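Long-range contact in glutathione peroxidase-like protein (Trypanosoma brucei, PDB 2VUP), which probably reduces peroxides as a tryparedoxin-dependent peroxidase of the glutathione peroxidase family: residues Leu52-Ala57 and Trp150-Phe155. Numbering follows the deposited sequence.
Sequences LIYNVA and WNFTSF
Ile-53 and Phe-155 form an antiparallel hydrogen-bonded pair: Ile-53 N reaches Phe-155 O at 2.9 Å, and Phe-155 N returns to Ile-53 O. Tyr-54 and Ser-154 follow as a non-hydrogen-bonded pair. Beyond them Asn-55 N bonds Thr-153 O, and Phe-152 N bonds Asn-55 O at 2.7 Å. Backbone hydrogen bonding thus continues past the paired strands into the type II turn Trp-150 to Thr-153.

The polar side-chain contact centres on Asn-55. Its CG sits between the backbone N and the carbonyl carbon (chi1 59°), which swings the amide across to the turn. ND2 donates to Trp-150 O at 3.2 Å, with the acceptor close to the amide plane. Thr-153 OG1 bonds the same oxygen from the opposite face of the carbonyl plane. A water accepts from Asn-55 ND2 and lies 2.8 Å from Asn-151 OD1, to which it may donate.

On the face bearing Tyr-54 and Ser-154, the contact is made through carbon atoms and rings. Ser-154 CB lies over the centre of the Tyr-54 ring, 3.7 Å from the centroid, a CH-pi contact. The Tyr-54 and Phe-152 side chains cross at about a right angle, Tyr-54 CD1 meeting Phe-152 CD1 at 3.9 Å, at the edge of the Phe-152 ring. Val-56 CA lies over one face of that ring, offset toward the rim, a second CH-pi contact. Val-56 CG1 touches Phe-152 CE1 at 3.6 Å. Helix 63-77 packs on this side.

These are the two central strands of the thioredoxin-fold sheet. The Asn-151 side chain lies beside Cys-60, the predicted active-site residue. Asn-55, through ND2 and its backbone O, ties the turn to strand 51-56, while the Thr-153 hydroxyl closes the turn on itself. This is consistent with a second-shell role for Asn-55 in placing Asn-151.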
loop_
_atom_site.group_PDB
_atom_site.type_symbol
_atom_site.label_atom_id
_atom_site.label_comp_id
_atom_site.label_asym_id
_atom_site.label_seq_id
_atom_site.Cartn_x
_atom_site.Cartn_y
_atom_site.Cartn_z
ATOM N N LEU A 52 3.688 -2.293 4.616
ATOM C CA LEU A 52 3.880 -1.860 3.237
ATOM C C LEU A 52 2.529 -1.536 2.590
ATOM O O LEU A 52 1.648 -2.387 2.515
ATOM C CB LEU A 52 4.650 -2.916 2.433
ATOM C CG LEU A 52 5.124 -2.595 1.008
ATOM C CD1 LEU A 52 6.194 -1.514 0.986
ATOM C CD2 LEU A 52 5.644 -3.867 0.355
ATOM N N ILE A 53 2.367 -0.296 2.143
ATOM C CA ILE A 53 1.099 0.144 1.549
ATOM C C ILE A 53 1.210 0.369 0.040
ATOM O O ILE A 53 1.944 1.249 -0.404
ATOM C CB ILE A 53 0.551 1.427 2.242
ATOM C CG1 ILE A 53 0.404 1.192 3.756
ATOM C CG2 ILE A 53 -0.769 1.852 1.587
ATOM C CD1 ILE A 53 0.115 2.442 4.580
ATOM N N TYR A 54 0.470 -0.437 -0.724
ATOM C CA TYR A 54 0.359 -0.310 -2.187
ATOM C C TYR A 54 -0.904 0.444 -2.616
ATOM O O TYR A 54 -1.968 0.331 -1.982
ATOM C CB TYR A 54 0.292 -1.696 -2.839
ATOM C CG TYR A 54 1.604 -2.450 -2.964
ATOM C CD1 TYR A 54 2.314 -2.455 -4.163
ATOM C CD2 TYR A 54 2.122 -3.178 -1.890
ATOM C CE1 TYR A 54 3.523 -3.149 -4.293
ATOM C CE2 TYR A 54 3.324 -3.887 -2.008
ATOM C CZ TYR A 54 4.018 -3.866 -3.208
ATOM O OH TYR A 54 5.205 -4.556 -3.320
ATOM N N ASN A 55 -0.791 1.203 -3.701
ATOM C CA ASN A 55 -1.961 1.496 -4.518
ATOM C C ASN A 55 -1.961 0.465 -5.639
ATOM O O ASN A 55 -0.914 0.197 -6.241
ATOM C CB ASN A 55 -1.998 2.946 -5.047
ATOM C CG ASN A 55 -0.779 3.314 -5.901
ATOM O OD1 ASN A 55 0.330 3.466 -5.391
ATOM N ND2 ASN A 55 -0.999 3.493 -7.200
ATOM N N VAL A 56 -3.131 -0.116 -5.897
ATOM C CA VAL A 56 -3.256 -1.294 -6.752
ATOM C C VAL A 56 -4.231 -1.101 -7.921
ATOM O O VAL A 56 -5.063 -0.187 -7.918
ATOM C CB VAL A 56 -3.680 -2.561 -5.937
ATOM C CG1 VAL A 56 -2.596 -2.967 -4.949
ATOM C CG2 VAL A 56 -5.014 -2.348 -5.217
ATOM N N ALA A 57 -4.104 -1.979 -8.915
ATOM C CA ALA A 57 -5.013 -2.049 -10.055
ATOM C C ALA A 57 -5.067 -3.500 -10.545
ATOM O O ALA A 57 -4.097 -4.244 -10.390
ATOM C CB ALA A 57 -4.555 -1.102 -11.181
ATOM N N TRP A 150 2.269 5.744 -11.052
ATOM C CA TRP A 150 1.561 4.614 -11.620
ATOM C C TRP A 150 1.010 3.699 -10.539
ATOM O O TRP A 150 1.303 3.883 -9.356
ATOM C CB TRP A 150 2.492 3.829 -12.564
ATOM C CG TRP A 150 1.764 3.098 -13.652
ATOM C CD1 TRP A 150 1.664 1.750 -13.799
ATOM C CD2 TRP A 150 1.041 3.676 -14.752
ATOM N NE1 TRP A 150 0.922 1.448 -14.907
ATOM C CE2 TRP A 150 0.529 2.611 -15.515
ATOM C CE3 TRP A 150 0.778 4.991 -15.163
ATOM C CZ2 TRP A 150 -0.236 2.813 -16.670
ATOM C CZ3 TRP A 150 0.015 5.194 -16.305
ATOM C CH2 TRP A 150 -0.482 4.106 -17.046
ATOM N N ASN A 151 0.202 2.724 -10.964
ATOM C CA ASN A 151 -0.228 1.609 -10.126
ATOM C C ASN A 151 0.990 0.888 -9.543
ATOM O O ASN A 151 2.041 0.823 -10.193
ATOM C CB ASN A 151 -1.048 0.601 -10.958
ATOM C CG ASN A 151 -2.101 1.263 -11.836
ATOM O OD1 ASN A 151 -3.046 1.889 -11.348
ATOM N ND2 ASN A 151 -1.952 1.108 -13.143
ATOM N N PHE A 152 0.835 0.352 -8.330
ATOM C CA PHE A 152 1.844 -0.465 -7.627
ATOM C C PHE A 152 3.064 0.253 -7.065
ATOM O O PHE A 152 4.108 -0.360 -6.801
ATOM C CB PHE A 152 2.175 -1.771 -8.375
ATOM C CG PHE A 152 0.990 -2.657 -8.514
ATOM C CD1 PHE A 152 0.622 -3.510 -7.477
ATOM C CD2 PHE A 152 0.182 -2.583 -9.647
ATOM C CE1 PHE A 152 -0.514 -4.306 -7.583
ATOM C CE2 PHE A 152 -0.953 -3.376 -9.760
ATOM C CZ PHE A 152 -1.302 -4.241 -8.722
ATOM N N THR A 153 2.911 1.557 -6.874
ATOM C CA THR A 153 3.806 2.305 -6.020
ATOM C C THR A 153 3.528 1.807 -4.599
ATOM O O THR A 153 2.379 1.482 -4.262
ATOM C CB THR A 153 3.544 3.816 -6.158
ATOM O OG1 THR A 153 3.581 4.181 -7.549
ATOM C CG2 THR A 153 4.573 4.645 -5.376
ATOM N N SER A 154 4.581 1.688 -3.790
ATOM C CA SER A 154 4.427 1.306 -2.383
ATOM C C SER A 154 5.222 2.192 -1.427
ATOM O O SER A 154 6.273 2.728 -1.789
ATOM C CB SER A 154 4.770 -0.167 -2.172
ATOM O OG SER A 154 6.079 -0.477 -2.641
ATOM N N PHE A 155 4.697 2.358 -0.218
ATOM C CA PHE A 155 5.391 3.063 0.853
ATOM C C PHE A 155 5.659 2.088 1.985
ATOM O O PHE A 155 4.769 1.318 2.373
ATOM C CB PHE A 155 4.558 4.234 1.380
ATOM C CG PHE A 155 4.339 5.324 0.381
ATOM C CD1 PHE A 155 5.203 6.411 0.318
ATOM C CD2 PHE A 155 3.269 5.265 -0.512
ATOM C CE1 PHE A 155 5.000 7.430 -0.609
ATOM C CE2 PHE A 155 3.064 6.280 -1.441
ATOM C CZ PHE A 155 3.925 7.364 -1.491
HETATM O O HOH W 1 -3.257 2.226 -8.597
#